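Local coordinates for paenibacillus xanthan lyase (Paenibacillus, PDB 6F2P), which cleaves the polysaccharide xanthan by an eliminative reaction, as a calcium-binding enzyme of polysaccharide lyase family 8, at residues Ile37-Ala41 / Asp79-Ala83; Tyr44-Met48 / His76-Met80; Leu414-Asp418 / Val554-Ile559; Ser455-Asp461 / Ser692-Thr697; Leu671-Lys677 / Ile704-Lys710. All blocks are in the same frame, centred on the assembly; numbering follows the deposited sequence.

Contact 1 of 5, residues Ile37-Ala41 / Asp79-Ala83; sequences ITVTA and DMALA
Ile37 reaches from helix 28-46 onto helix 68-85 with both branches of its side chain. The CG2 methyl settles on backbone, Ile37 CG2 lying 3.6 Å from Ala83 CA, while the longer branch crosses the Leu82 side chain at about a right angle and brings Ile37 CD1 to 3.8 Å from Leu82 CD2. This division follows from a chi1 of -70°, with CG2 anti to the backbone N and CG1 beside it. One turn on, the methyls of Ala41 and Ala83 meet, and with such small groups between them the local axes approach to 8.2 Å. At the polar margin Thr40 turns its CG2 methyl to Asp79 OD2, its hydroxyl being bonded to Ala36 O. A water bridges the helices, donating to Ile37 O at 2.9 Å and to Asp79 O at 2.7 Å. With an alanine in place of Ile37, a gap would probably open beside Leu82 and over the Ala83 backbone. Farther out, Thr38 OG1 bonds to Ser89 OG, Met80 packs on Leu97 and Ile101 of helix 95-111, and Ala81 touches Leu140 and Met141 of helix 123-141, setting the pair within the N-terminal helical domain.

Contact 2 of 5, residues Tyr44-Met48 / His76-Met80; sequences YWDSM and HLYDM
Tyr44 and His76 form an offset stack that makes up the compact part of this contact. Their ring centroids are 3.7 Å apart and the planes are inclined by only 19°, with His76 ND1 sitting over the centre of the phenol ring. The two side chains nevertheless come together from different directions, crossing at about a right angle. Asp79 adds a second approach at the rim of the same phenol ring: Asp79 OD2 lies near the ring plane, 3.2 Å from Tyr44 CE2, and the carboxylate is turned 22° from the ring. The imidazole has further partners outside the two segments: His76 NE2 bonds to Asp60 OD2 and the ring meets Trp58 edge-to-face; Trp58 NE1 also bonds to Tyr44 O.

The methionine end is looser. A bend at chi3 (65°) carries the Met80 methyl to Trp45, with Met80 CE 3.6 Å from Trp45 CD1, and the indole is held by a bond from Trp45 NE1 to Asp100 OD2. Beyond it the spacing widens: Met48 SD is 4.0 Å from Met80 CE, and Met48 CE approaches Leu77 CD2 at 4.3 Å. The exposed Asp46 and Ser47 lie on the solvent side, their side chains bonded back to Gln42 and Gly43 near the end of helix 28-46. Such lateral packing of successive helices, here through a ring stack and a methionine cluster, belongs to the N-terminal helical domain, which in family 8 lyases is an incomplete alpha/alpha toroid.

Contact 3 of 5, residues Leu414-Asp418 / Val554-Ile559; sequences LYNTD and VPGSDI
Thr417, in the loop that leaves strand 411-415, faces a type II beta turn running from Val554 to Ser557, and the two loops meet within the super-sandwich domain. Glycine at the third position of this turn is the classic choice, and Gly556 has the positive phi that goes with it.

Among apolar contacts, Leu414 and Ile559 reach toward each other tip to tip, Leu414 CD2 being 3.5 Å from Ile559 CD1. Arg515 of strand 508-516 touches Ile559 and donates to Leu414 O, joining both segments to a further sheet.

Polar links centre on Asn416. Its chi1 of 53° holds the amide between the backbone N and the carbonyl carbon, where Asn416 OD1 takes a bond from Asp418 N at 3.1 Å and closes an Asx turn. The other end of the amide is tied by water: Asn416 ND2 donates to a water at 3.0 Å, and that water donates to Gly556 O and Asp558 O. The oxygen end of the amide also touches Ser557 CB, and its nitrogen end lies near Ser557 CA. A leucine in place of Asn416 would probably leave Asp418 N without its acceptor and the bridging water without its donor, setting the loop free to shift.

One direct hydrogen bond joins the segments: Thr417 OG1 gives its proton to Pro555 O at 2.7 Å, coming from above the carbonyl plane, 43° out of it.

Contact 4 of 5, residues Ser455-Asp461 / Ser692-Thr697; sequences SWAGGTD and SVSDPT
With its hydroxyl anti to the backbone N (chi1 -174°), Ser692 reaches across to Asp461, and Ser692 OG donates to Asp461 O at 2.9 Å. Two residues on, Ser694 makes the other choice: a chi1 of 76° tucks its hydroxyl between the backbone N and the carbonyl carbon, from where Ser694 OG donates to Gly459 O at 2.8 Å. The two bonds differ in approach. The first lies in the plane of its carbonyl, whereas the second comes from well above, 70° out of the plane. Serine side chains thus do the work of main-chain pairing between two nearly antiparallel strands whose local axes come no closer than 6.3 Å. Lys746 reinforces the Ser692 end, bonding to Ser692 OG and forming a salt bridge with Asp461 OD1.

At the other end Pro696 lies alongside Trp456 and sets its CG over one face of the indole. The CH-pi contact is direct, Pro696 CG standing 3.5 Å from the centroid of the six-membered ring, with Pro696 CB beside CZ3 and CE3 of Trp456. Trp456 NE1 donates to Phe661 O, which probably helps to hold the rotation of the indole. Next to it Thr697 CA approaches Ser455 O at 3.3 Å in a CA-H...O contact. Asp695 shapes this bend through an Asx turn, its OD1 accepting from Thr697 N and, on the syn lone pair, from Thr697 OG1. Ser455 O also accepts from Arg390 NH1. The arrangement is a seam between two beta domains of a family 8 lyase, the super-sandwich and the C-terminal beta-sandwich.

Contact 5 of 5, residues Leu671-Lys677 / Ile704-Lys710; sequences LVTSNRK and IYIDVNK
Ile706 lies over the neighbouring strand with both of its methyls, Ile706 CD1 resting 3.7 Å from Ser674 CB and Ile706 CG2 4.0 Å from Val672 CG1. A bend at chi2 of -76° folds CD1 back toward the serine. These residues, with Val708, share the face turned into the sandwich, where Val672 packs on Ile659 and Phe661 and Val708 on Phe689 and Ile691.

Main-chain bonds set the antiparallel register. Thr673 and Asp707 form a hydrogen-bonded pair, Thr673 N donating to Asp707 O at 2.9 Å and Asp707 N to Thr673 O at 3.0 Å; their side chains stand on the other face, CB against CB. Farther along, Asn709 N donates to Leu671 O at 2.7 Å.

Toward Asn675 the pattern frays. Asn675 N still bonds to Tyr705 O, but weakly, and the return bond is made by a side chain: Tyr705 N donates to Asn675 OD1 at 2.8 Å, from above the amide plane. With CG between the backbone N and the carbonyl carbon (chi1 73°), the asparagine carries its OD1 to where a strand carbonyl would otherwise serve. Past this point the chain turns away, held by Ser674 OG donating to Arg676 O and by Arg676 NH1 donating to Asn675 O. The arginine's aliphatic base still covers the adjoining strand, Arg676 CB being 3.7 Å from Ile704 CG1. Tyr705 OH bonds outward to Asp812. Strands 672-674 and 703-708 are thus neighbours in a five-stranded antiparallel sheet of the family 8 C-terminal beta-sandwich region, its inner face packed on strands 656-661 and 688-694 of the other sheet.

Overall arrangement
The five contacts follow the chain from its helical domain into its beta domains. Contacts 1 and 2 are neighbours, their centres 7 Å apart; both join helix 28-46 to helix 68-85 and share Asp79 and Met80. Contact 3, its centre about 40 Å from that of contact 1, belongs to the super-sandwich domain. Contact 4 links that domain to the C-terminal beta-sandwich, and its segments alternate along the sequence with those of contact 3 and of contact 5. Contacts 4 and 5 touch, with Lys677 packed against Trp456 and Thr697. The set thus combines packing inside single domains with a seam that unites distant parts of the sequence.

Contact 1 of 5, residues Ile37-Ala41 / Asp79-Ala83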
# COMPACT_ATOMS: atom_id res chain seq x y z
N ILE A 37 -42.73 6.98 12.36
CA ILE A 37 -42.61 6.42 13.71
C ILE A 37 -43.96 5.94 14.24
O ILE A 37 -44.07 4.83 14.79
CB ILE A 37 -42.01 7.45 14.67
CG1 ILE A 37 -40.53 7.68 14.33
CG2 ILE A 37 -42.17 7.00 16.11
CD1 ILE A 37 -39.86 8.76 15.15
N THR A 38 -44.98 6.77 14.06
CA THR A 38 -46.33 6.46 14.52
C THR A 38 -46.89 5.21 13.83
O THR A 38 -47.37 4.28 14.48
CB THR A 38 -47.29 7.63 14.28
OG1 THR A 38 -46.80 8.81 14.92
CG2 THR A 38 -48.68 7.28 14.80
N VAL A 39 -46.80 5.20 12.50
CA VAL A 39 -47.33 4.10 11.71
C VAL A 39 -46.68 2.77 12.09
O VAL A 39 -47.37 1.76 12.30
CB VAL A 39 -47.15 4.36 10.21
CG1 VAL A 39 -47.48 3.11 9.40
CG2 VAL A 39 -48.01 5.52 9.77
N THR A 40 -45.35 2.78 12.20
CA THR A 40 -44.60 1.58 12.56
C THR A 40 -45.04 1.05 13.92
O THR A 40 -45.29 -0.15 14.08
CB THR A 40 -43.07 1.84 12.57
OG1 THR A 40 -42.61 2.01 11.23
CG2 THR A 40 -42.33 0.68 13.18
N ALA A 41 -45.17 1.94 14.89
CA ALA A 41 -45.62 1.54 16.22
C ALA A 41 -47.03 0.94 16.17
O ALA A 41 -47.27 -0.10 16.78
CB ALA A 41 -45.58 2.70 17.16
N ASP A 79 -39.91 0.24 19.08
CA ASP A 79 -40.63 1.07 18.11
C ASP A 79 -41.87 1.68 18.74
O ASP A 79 -42.16 2.85 18.52
CB ASP A 79 -41.03 0.27 16.86
CG ASP A 79 -39.84 -0.05 15.97
OD1 ASP A 79 -38.80 0.63 16.09
OD2 ASP A 79 -39.94 -0.99 15.14
N MET A 80 -42.57 0.88 19.54
CA MET A 80 -43.79 1.32 20.22
C MET A 80 -43.44 2.39 21.26
O MET A 80 -44.07 3.45 21.31
CB MET A 80 -44.49 0.13 20.89
CG MET A 80 -44.98 -0.92 19.89
SD MET A 80 -45.40 -2.51 20.64
CE MET A 80 -46.80 -2.06 21.67
N ALA A 81 -42.43 2.09 22.07
CA ALA A 81 -41.92 3.05 23.04
C ALA A 81 -41.52 4.37 22.38
O ALA A 81 -41.72 5.45 22.95
CB ALA A 81 -40.74 2.44 23.80
N LEU A 82 -40.97 4.29 21.17
CA LEU A 82 -40.54 5.48 20.45
C LEU A 82 -41.72 6.38 20.14
O LEU A 82 -41.69 7.58 20.43
CB LEU A 82 -39.80 5.10 19.16
CG LEU A 82 -39.17 6.26 18.37
CD1 LEU A 82 -38.17 7.05 19.21
CD2 LEU A 82 -38.48 5.76 17.11
N ALA A 83 -42.77 5.82 19.54
CA ALA A 83 -43.96 6.62 19.23
C ALA A 83 -44.58 7.13 20.52
O ALA A 83 -45.05 8.26 20.59
CB ALA A 83 -44.97 5.81 18.43
O HOH W 1 -41.89 3.31 15.83

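Contact 2 of 5, residues Tyr44-Met48 / His76-Met80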
# COMPACT_ATOMS: atom_id res chain seq x y z
N TYR A 44 -46.85 -2.80 14.96
CA TYR A 44 -46.43 -3.84 15.89
C TYR A 44 -47.38 -3.93 17.06
O TYR A 44 -47.49 -4.98 17.70
CB TYR A 44 -44.99 -3.61 16.35
CG TYR A 44 -43.99 -3.81 15.25
CD1 TYR A 44 -43.99 -4.98 14.50
CD2 TYR A 44 -43.05 -2.84 14.93
CE1 TYR A 44 -43.09 -5.18 13.48
CE2 TYR A 44 -42.13 -3.03 13.91
CZ TYR A 44 -42.16 -4.20 13.19
OH TYR A 44 -41.26 -4.42 12.17
N TRP A 45 -48.07 -2.83 17.36
CA TRP A 45 -49.06 -2.83 18.43
C TRP A 45 -50.24 -3.71 17.98
O TRP A 45 -50.78 -4.52 18.75
CB TRP A 45 -49.53 -1.41 18.73
CG TRP A 45 -50.30 -1.29 20.01
CD1 TRP A 45 -50.38 -2.22 21.02
CD2 TRP A 45 -51.10 -0.18 20.44
NE1 TRP A 45 -51.17 -1.75 22.04
CE2 TRP A 45 -51.63 -0.50 21.70
CE3 TRP A 45 -51.43 1.05 19.87
CZ2 TRP A 45 -52.47 0.36 22.41
CZ3 TRP A 45 -52.26 1.91 20.57
CH2 TRP A 45 -52.78 1.56 21.83
N ASP A 46 -50.61 -3.54 16.72
CA ASP A 46 -51.70 -4.29 16.13
C ASP A 46 -51.40 -5.78 16.09
O ASP A 46 -52.27 -6.59 16.38
CB ASP A 46 -52.00 -3.76 14.73
CG ASP A 46 -52.72 -2.42 14.75
OD1 ASP A 46 -53.21 -2.03 15.84
OD2 ASP A 46 -52.81 -1.77 13.69
N SER A 47 -50.17 -6.14 15.74
CA SER A 47 -49.82 -7.55 15.61
C SER A 47 -49.41 -8.18 16.93
O SER A 47 -49.12 -9.36 16.99
CB SER A 47 -48.71 -7.75 14.59
OG SER A 47 -47.59 -6.93 14.91
N MET A 48 -49.37 -7.38 17.99
CA MET A 48 -48.87 -7.88 19.26
C MET A 48 -49.80 -8.91 19.91
O MET A 48 -51.02 -8.76 19.89
CB MET A 48 -48.59 -6.73 20.23
CG MET A 48 -47.91 -7.18 21.52
SD MET A 48 -47.54 -5.83 22.66
CE MET A 48 -46.60 -6.70 23.91
N HIS A 76 -39.31 -4.47 18.37
CA HIS A 76 -40.73 -4.16 18.23
C HIS A 76 -41.20 -3.30 19.39
O HIS A 76 -41.82 -2.25 19.17
CB HIS A 76 -41.56 -5.44 18.14
CG HIS A 76 -41.33 -6.21 16.88
ND1 HIS A 76 -40.62 -5.70 15.82
CD2 HIS A 76 -41.73 -7.45 16.51
CE1 HIS A 76 -40.58 -6.60 14.84
NE2 HIS A 76 -41.25 -7.67 15.24
N LEU A 77 -40.90 -3.74 20.62
CA LEU A 77 -41.17 -2.94 21.82
C LEU A 77 -40.54 -1.54 21.76
O LEU A 77 -41.18 -0.55 22.13
CB LEU A 77 -40.71 -3.67 23.08
CG LEU A 77 -41.57 -4.86 23.50
CD1 LEU A 77 -40.89 -5.66 24.59
CD2 LEU A 77 -42.94 -4.38 23.96
N TYR A 78 -39.31 -1.46 21.28
CA TYR A 78 -38.67 -0.16 21.14
C TYR A 78 -39.46 0.77 20.21
O TYR A 78 -39.62 1.96 20.52
CB TYR A 78 -37.24 -0.29 20.64
CG TYR A 78 -36.65 1.07 20.35
CD1 TYR A 78 -36.26 1.91 21.38
CD2 TYR A 78 -36.53 1.54 19.05
CE1 TYR A 78 -35.74 3.17 21.13
CE2 TYR A 78 -36.02 2.80 18.78
CZ TYR A 78 -35.62 3.61 19.83
OH TYR A 78 -35.11 4.86 19.57
N ASP A 79 -39.91 0.24 19.08
CA ASP A 79 -40.63 1.07 18.11
C ASP A 79 -41.87 1.68 18.74
O ASP A 79 -42.16 2.85 18.52
CB ASP A 79 -41.03 0.27 16.86
CG ASP A 79 -39.84 -0.05 15.97
OD1 ASP A 79 -38.80 0.63 16.09
OD2 ASP A 79 -39.94 -0.99 15.14
N MET A 80 -42.57 0.88 19.54
CA MET A 80 -43.79 1.32 20.22
C MET A 80 -43.44 2.39 21.26
O MET A 80 -44.07 3.45 21.31
CB MET A 80 -44.49 0.13 20.89
CG MET A 80 -44.98 -0.92 19.89
SD MET A 80 -45.40 -2.51 20.64
CE MET A 80 -46.80 -2.06 21.67

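Contact 3 of 5, residues Leu414-Asp418 / Val554-Ile559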
# COMPACT_ATOMS: atom_id res chain seq x y z
N LEU A 414 -15.68 4.83 -11.67
CA LEU A 414 -15.66 6.23 -12.09
C LEU A 414 -16.88 6.97 -11.56
O LEU A 414 -18.02 6.62 -11.88
CB LEU A 414 -15.59 6.35 -13.60
CG LEU A 414 -15.55 7.78 -14.15
CD1 LEU A 414 -14.24 8.49 -13.77
CD2 LEU A 414 -15.72 7.74 -15.65
N TYR A 415 -16.63 8.00 -10.75
CA TYR A 415 -17.70 8.74 -10.09
C TYR A 415 -17.88 10.10 -10.73
O TYR A 415 -16.90 10.81 -10.95
CB TYR A 415 -17.39 8.89 -8.60
CG TYR A 415 -17.45 7.59 -7.84
CD1 TYR A 415 -18.65 7.11 -7.32
CD2 TYR A 415 -16.30 6.82 -7.65
CE1 TYR A 415 -18.71 5.91 -6.64
CE2 TYR A 415 -16.35 5.62 -6.96
CZ TYR A 415 -17.56 5.17 -6.46
OH TYR A 415 -17.63 3.98 -5.78
N ASN A 416 -19.12 10.45 -11.04
CA ASN A 416 -19.42 11.77 -11.57
C ASN A 416 -20.78 12.28 -11.12
O ASN A 416 -21.23 11.93 -10.03
CB ASN A 416 -19.26 11.82 -13.09
CG ASN A 416 -20.05 10.75 -13.80
OD1 ASN A 416 -21.11 10.33 -13.34
ND2 ASN A 416 -19.54 10.29 -14.93
N THR A 417 -21.44 13.10 -11.93
CA THR A 417 -22.71 13.70 -11.50
C THR A 417 -23.87 12.70 -11.54
O THR A 417 -24.94 12.94 -10.96
CB THR A 417 -23.05 14.98 -12.30
OG1 THR A 417 -22.95 14.71 -13.70
CG2 THR A 417 -22.08 16.08 -11.96
N ASP A 418 -23.66 11.57 -12.21
CA ASP A 418 -24.64 10.51 -12.21
C ASP A 418 -24.61 9.82 -10.85
O ASP A 418 -24.07 8.72 -10.71
CB ASP A 418 -24.33 9.50 -13.32
CG ASP A 418 -25.40 8.43 -13.45
OD1 ASP A 418 -26.46 8.57 -12.82
OD2 ASP A 418 -25.17 7.46 -14.20
N VAL A 554 -27.08 12.60 -17.12
CA VAL A 554 -27.23 13.85 -16.41
C VAL A 554 -26.03 14.71 -16.77
O VAL A 554 -24.93 14.18 -16.97
CB VAL A 554 -27.27 13.58 -14.89
CG1 VAL A 554 -26.73 14.76 -14.07
CG2 VAL A 554 -28.68 13.21 -14.46
N PRO A 555 -26.23 16.04 -16.90
CA PRO A 555 -25.13 16.97 -17.20
C PRO A 555 -23.96 16.79 -16.26
O PRO A 555 -24.14 16.78 -15.04
CB PRO A 555 -25.77 18.34 -16.98
CG PRO A 555 -27.21 18.11 -17.29
CD PRO A 555 -27.53 16.73 -16.82
N GLY A 556 -22.76 16.63 -16.82
CA GLY A 556 -21.57 16.42 -16.03
C GLY A 556 -21.11 14.97 -15.99
O GLY A 556 -20.09 14.65 -15.38
N SER A 557 -21.85 14.07 -16.66
CA SER A 557 -21.51 12.65 -16.61
C SER A 557 -21.16 11.98 -17.95
O SER A 557 -21.20 10.75 -18.05
CB SER A 557 -22.61 11.86 -15.89
OG SER A 557 -23.85 12.04 -16.53
N ASP A 558 -20.83 12.76 -18.97
CA ASP A 558 -20.27 12.21 -20.21
C ASP A 558 -19.00 11.44 -19.87
O ASP A 558 -18.31 11.79 -18.91
CB ASP A 558 -19.87 13.32 -21.17
CG ASP A 558 -21.05 13.93 -21.90
OD1 ASP A 558 -22.21 13.76 -21.46
OD2 ASP A 558 -20.80 14.60 -22.93
N ILE A 559 -18.68 10.40 -20.63
CA ILE A 559 -17.38 9.76 -20.51
C ILE A 559 -16.72 9.56 -21.89
O ILE A 559 -17.36 9.10 -22.83
CB ILE A 559 -17.45 8.41 -19.77
CG1 ILE A 559 -18.28 8.54 -18.49
CG2 ILE A 559 -16.04 7.89 -19.47
CD1 ILE A 559 -18.51 7.24 -17.77
O HOH W 2 -17.82 12.52 -16.06
O HOH W 3 -22.47 8.07 -16.24

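Contact 4 of 5, residues Ser455-Asp461 / Ser692-Thr697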
# COMPACT_ATOMS: atom_id res chain seq x y z
N SER A 455 2.81 -10.00 -4.89
CA SER A 455 2.94 -8.93 -3.90
C SER A 455 2.92 -7.54 -4.52
O SER A 455 2.76 -6.54 -3.80
CB SER A 455 4.24 -9.11 -3.13
OG SER A 455 5.34 -9.16 -4.03
N TRP A 456 3.10 -7.46 -5.83
CA TRP A 456 3.17 -6.17 -6.51
C TRP A 456 1.77 -5.60 -6.65
O TRP A 456 1.08 -5.81 -7.65
CB TRP A 456 3.80 -6.33 -7.90
CG TRP A 456 4.60 -5.15 -8.43
CD1 TRP A 456 5.90 -5.18 -8.85
CD2 TRP A 456 4.15 -3.79 -8.63
NE1 TRP A 456 6.29 -3.94 -9.29
CE2 TRP A 456 5.24 -3.07 -9.16
CE3 TRP A 456 2.94 -3.12 -8.40
CZ2 TRP A 456 5.16 -1.71 -9.48
CZ3 TRP A 456 2.86 -1.77 -8.71
CH2 TRP A 456 3.96 -1.07 -9.25
N ALA A 457 1.34 -4.86 -5.64
CA ALA A 457 0.13 -4.07 -5.75
C ALA A 457 0.35 -2.79 -4.94
O ALA A 457 0.74 -2.84 -3.78
CB ALA A 457 -1.06 -4.83 -5.23
N GLY A 458 0.10 -1.65 -5.57
CA GLY A 458 0.27 -0.38 -4.89
C GLY A 458 0.62 0.69 -5.90
O GLY A 458 0.22 0.62 -7.06
N GLY A 459 1.38 1.69 -5.45
CA GLY A 459 1.74 2.80 -6.30
C GLY A 459 2.35 3.95 -5.54
O GLY A 459 2.73 3.80 -4.37
N THR A 460 2.47 5.09 -6.21
CA THR A 460 3.03 6.29 -5.62
C THR A 460 2.40 7.55 -6.24
O THR A 460 1.58 7.45 -7.15
CB THR A 460 4.57 6.34 -5.78
OG1 THR A 460 5.08 7.41 -4.98
CG2 THR A 460 4.97 6.57 -7.23
N ASP A 461 2.78 8.72 -5.75
CA ASP A 461 2.07 9.93 -6.10
C ASP A 461 2.95 11.17 -6.04
O ASP A 461 4.05 11.13 -5.51
CB ASP A 461 0.92 10.14 -5.13
CG ASP A 461 1.39 10.12 -3.69
OD1 ASP A 461 2.04 11.10 -3.27
OD2 ASP A 461 1.10 9.13 -2.99
N SER A 692 9.19 10.72 -6.91
CA SER A 692 8.52 9.98 -5.85
C SER A 692 8.70 8.49 -6.07
O SER A 692 8.48 7.99 -7.18
CB SER A 692 7.04 10.32 -5.80
OG SER A 692 6.40 9.71 -4.69
N VAL A 693 9.13 7.78 -5.03
CA VAL A 693 9.40 6.34 -5.14
C VAL A 693 8.71 5.54 -4.06
O VAL A 693 8.63 5.98 -2.91
CB VAL A 693 10.91 6.06 -5.03
CG1 VAL A 693 11.21 4.60 -5.38
CG2 VAL A 693 11.68 6.99 -5.92
N SER A 694 8.20 4.36 -4.40
CA SER A 694 7.66 3.45 -3.39
C SER A 694 7.96 2.02 -3.78
O SER A 694 8.18 1.72 -4.95
CB SER A 694 6.15 3.63 -3.24
OG SER A 694 5.47 3.04 -4.33
N ASP A 695 7.97 1.13 -2.79
CA ASP A 695 8.08 -0.30 -3.02
C ASP A 695 6.71 -0.95 -2.86
O ASP A 695 6.27 -1.23 -1.74
CB ASP A 695 9.06 -0.90 -2.03
CG ASP A 695 8.98 -2.41 -1.96
OD1 ASP A 695 8.81 -3.04 -3.03
OD2 ASP A 695 9.07 -2.96 -0.84
N PRO A 696 6.01 -1.18 -3.97
CA PRO A 696 4.63 -1.67 -3.88
C PRO A 696 4.58 -3.10 -3.38
O PRO A 696 3.52 -3.52 -2.94
CB PRO A 696 4.13 -1.62 -5.33
CG PRO A 696 5.08 -0.72 -6.04
CD PRO A 696 6.40 -0.89 -5.36
N THR A 697 5.70 -3.82 -3.43
CA THR A 697 5.71 -5.22 -2.98
C THR A 697 5.67 -5.25 -1.47
O THR A 697 5.28 -6.26 -0.88
CB THR A 697 6.98 -5.98 -3.45
OG1 THR A 697 8.11 -5.55 -2.69
CG2 THR A 697 7.24 -5.76 -4.93

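Contact 5 of 5, residues Leu671-Lys677 / Ile704-Lys710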
# COMPACT_ATOMS: atom_id res chain seq x y z
N LEU A 671 13.76 8.84 -18.55
CA LEU A 671 15.01 9.28 -17.93
C LEU A 671 15.38 8.42 -16.74
O LEU A 671 16.46 8.57 -16.17
CB LEU A 671 14.87 10.74 -17.46
CG LEU A 671 14.42 11.74 -18.53
CD1 LEU A 671 14.37 13.13 -17.98
CD2 LEU A 671 15.32 11.68 -19.76
N VAL A 672 14.50 7.50 -16.37
CA VAL A 672 14.61 6.84 -15.08
C VAL A 672 15.12 5.40 -15.17
O VAL A 672 14.69 4.61 -16.01
CB VAL A 672 13.26 6.86 -14.33
CG1 VAL A 672 13.43 6.32 -12.91
CG2 VAL A 672 12.70 8.27 -14.30
N THR A 673 16.05 5.08 -14.28
CA THR A 673 16.53 3.73 -14.14
C THR A 673 16.25 3.27 -12.71
O THR A 673 16.47 4.03 -11.76
CB THR A 673 18.05 3.63 -14.42
OG1 THR A 673 18.32 3.98 -15.79
CG2 THR A 673 18.55 2.22 -14.16
N SER A 674 15.72 2.06 -12.57
CA SER A 674 15.53 1.44 -11.27
C SER A 674 16.11 0.04 -11.27
O SER A 674 16.02 -0.68 -12.27
CB SER A 674 14.04 1.37 -10.89
OG SER A 674 13.86 0.62 -9.69
N ASN A 675 16.70 -0.35 -10.15
CA ASN A 675 17.27 -1.68 -10.03
C ASN A 675 16.36 -2.62 -9.25
O ASN A 675 16.72 -3.75 -8.95
CB ASN A 675 18.65 -1.63 -9.36
CG ASN A 675 18.57 -1.34 -7.87
OD1 ASN A 675 17.63 -0.69 -7.40
ND2 ASN A 675 19.56 -1.81 -7.12
N ARG A 676 15.16 -2.14 -8.91
CA ARG A 676 14.21 -2.93 -8.13
C ARG A 676 12.78 -2.67 -8.59
O ARG A 676 12.49 -1.63 -9.16
CB ARG A 676 14.32 -2.59 -6.64
CG ARG A 676 15.62 -3.04 -5.97
CD ARG A 676 15.71 -4.56 -5.86
NE ARG A 676 16.94 -5.00 -5.20
CZ ARG A 676 18.11 -5.18 -5.81
NH1 ARG A 676 18.24 -4.96 -7.12
NH2 ARG A 676 19.17 -5.58 -5.11
N LYS A 677 11.89 -3.63 -8.34
CA LYS A 677 10.46 -3.38 -8.48
C LYS A 677 10.13 -2.08 -7.76
O LYS A 677 10.57 -1.87 -6.63
CB LYS A 677 9.64 -4.52 -7.88
CG LYS A 677 9.88 -5.87 -8.52
CD LYS A 677 9.28 -7.00 -7.70
CE LYS A 677 9.60 -8.35 -8.32
NZ LYS A 677 8.77 -9.43 -7.72
N ILE A 704 16.39 0.69 -2.88
CA ILE A 704 16.11 0.85 -4.30
C ILE A 704 16.99 1.97 -4.83
O ILE A 704 16.90 3.10 -4.37
CB ILE A 704 14.66 1.24 -4.56
CG1 ILE A 704 13.70 0.12 -4.13
CG2 ILE A 704 14.47 1.59 -6.04
CD1 ILE A 704 12.22 0.52 -4.17
N TYR A 705 17.85 1.64 -5.79
CA TYR A 705 18.67 2.65 -6.45
C TYR A 705 17.93 3.22 -7.65
O TYR A 705 17.36 2.48 -8.46
CB TYR A 705 19.99 2.04 -6.90
CG TYR A 705 21.04 1.92 -5.82
CD1 TYR A 705 20.79 1.22 -4.64
CD2 TYR A 705 22.30 2.47 -5.99
CE1 TYR A 705 21.76 1.10 -3.66
CE2 TYR A 705 23.28 2.36 -5.01
CZ TYR A 705 23.00 1.67 -3.86
OH TYR A 705 23.96 1.56 -2.88
N ILE A 706 17.94 4.54 -7.76
CA ILE A 706 17.30 5.23 -8.87
C ILE A 706 18.30 6.17 -9.55
O ILE A 706 19.00 6.94 -8.89
CB ILE A 706 16.09 6.04 -8.37
CG1 ILE A 706 15.04 5.12 -7.73
CG2 ILE A 706 15.51 6.89 -9.49
CD1 ILE A 706 14.20 4.32 -8.71
N ASP A 707 18.38 6.10 -10.88
CA ASP A 707 19.11 7.10 -11.64
C ASP A 707 18.12 7.93 -12.43
O ASP A 707 17.13 7.40 -12.93
CB ASP A 707 20.11 6.44 -12.59
CG ASP A 707 21.27 5.77 -11.87
OD1 ASP A 707 21.53 6.11 -10.69
OD2 ASP A 707 21.94 4.89 -12.47
N VAL A 708 18.38 9.22 -12.53
CA VAL A 708 17.60 10.07 -13.42
C VAL A 708 18.53 10.75 -14.41
O VAL A 708 19.42 11.51 -14.04
CB VAL A 708 16.77 11.11 -12.65
CG1 VAL A 708 16.04 12.02 -13.62
CG2 VAL A 708 15.78 10.42 -11.74
N ASN A 709 18.31 10.47 -15.69
CA ASN A 709 19.20 10.88 -16.77
C ASN A 709 19.11 12.37 -17.08
O ASN A 709 18.72 12.77 -18.18
CB ASN A 709 18.90 10.06 -18.02
CG ASN A 709 20.06 10.04 -18.99
OD1 ASN A 709 21.08 10.66 -18.75
ND2 ASN A 709 19.90 9.32 -20.10
N LYS A 710 19.46 13.19 -16.09
CA LYS A 710 19.46 14.64 -16.25
C LYS A 710 20.32 15.29 -15.19
O LYS A 710 20.43 14.79 -14.06
CB LYS A 710 18.04 15.21 -16.18
CG LYS A 710 17.96 16.61 -16.70
CD LYS A 710 16.61 17.26 -16.44
CE LYS A 710 16.16 18.01 -17.68
NZ LYS A 710 15.81 17.06 -18.79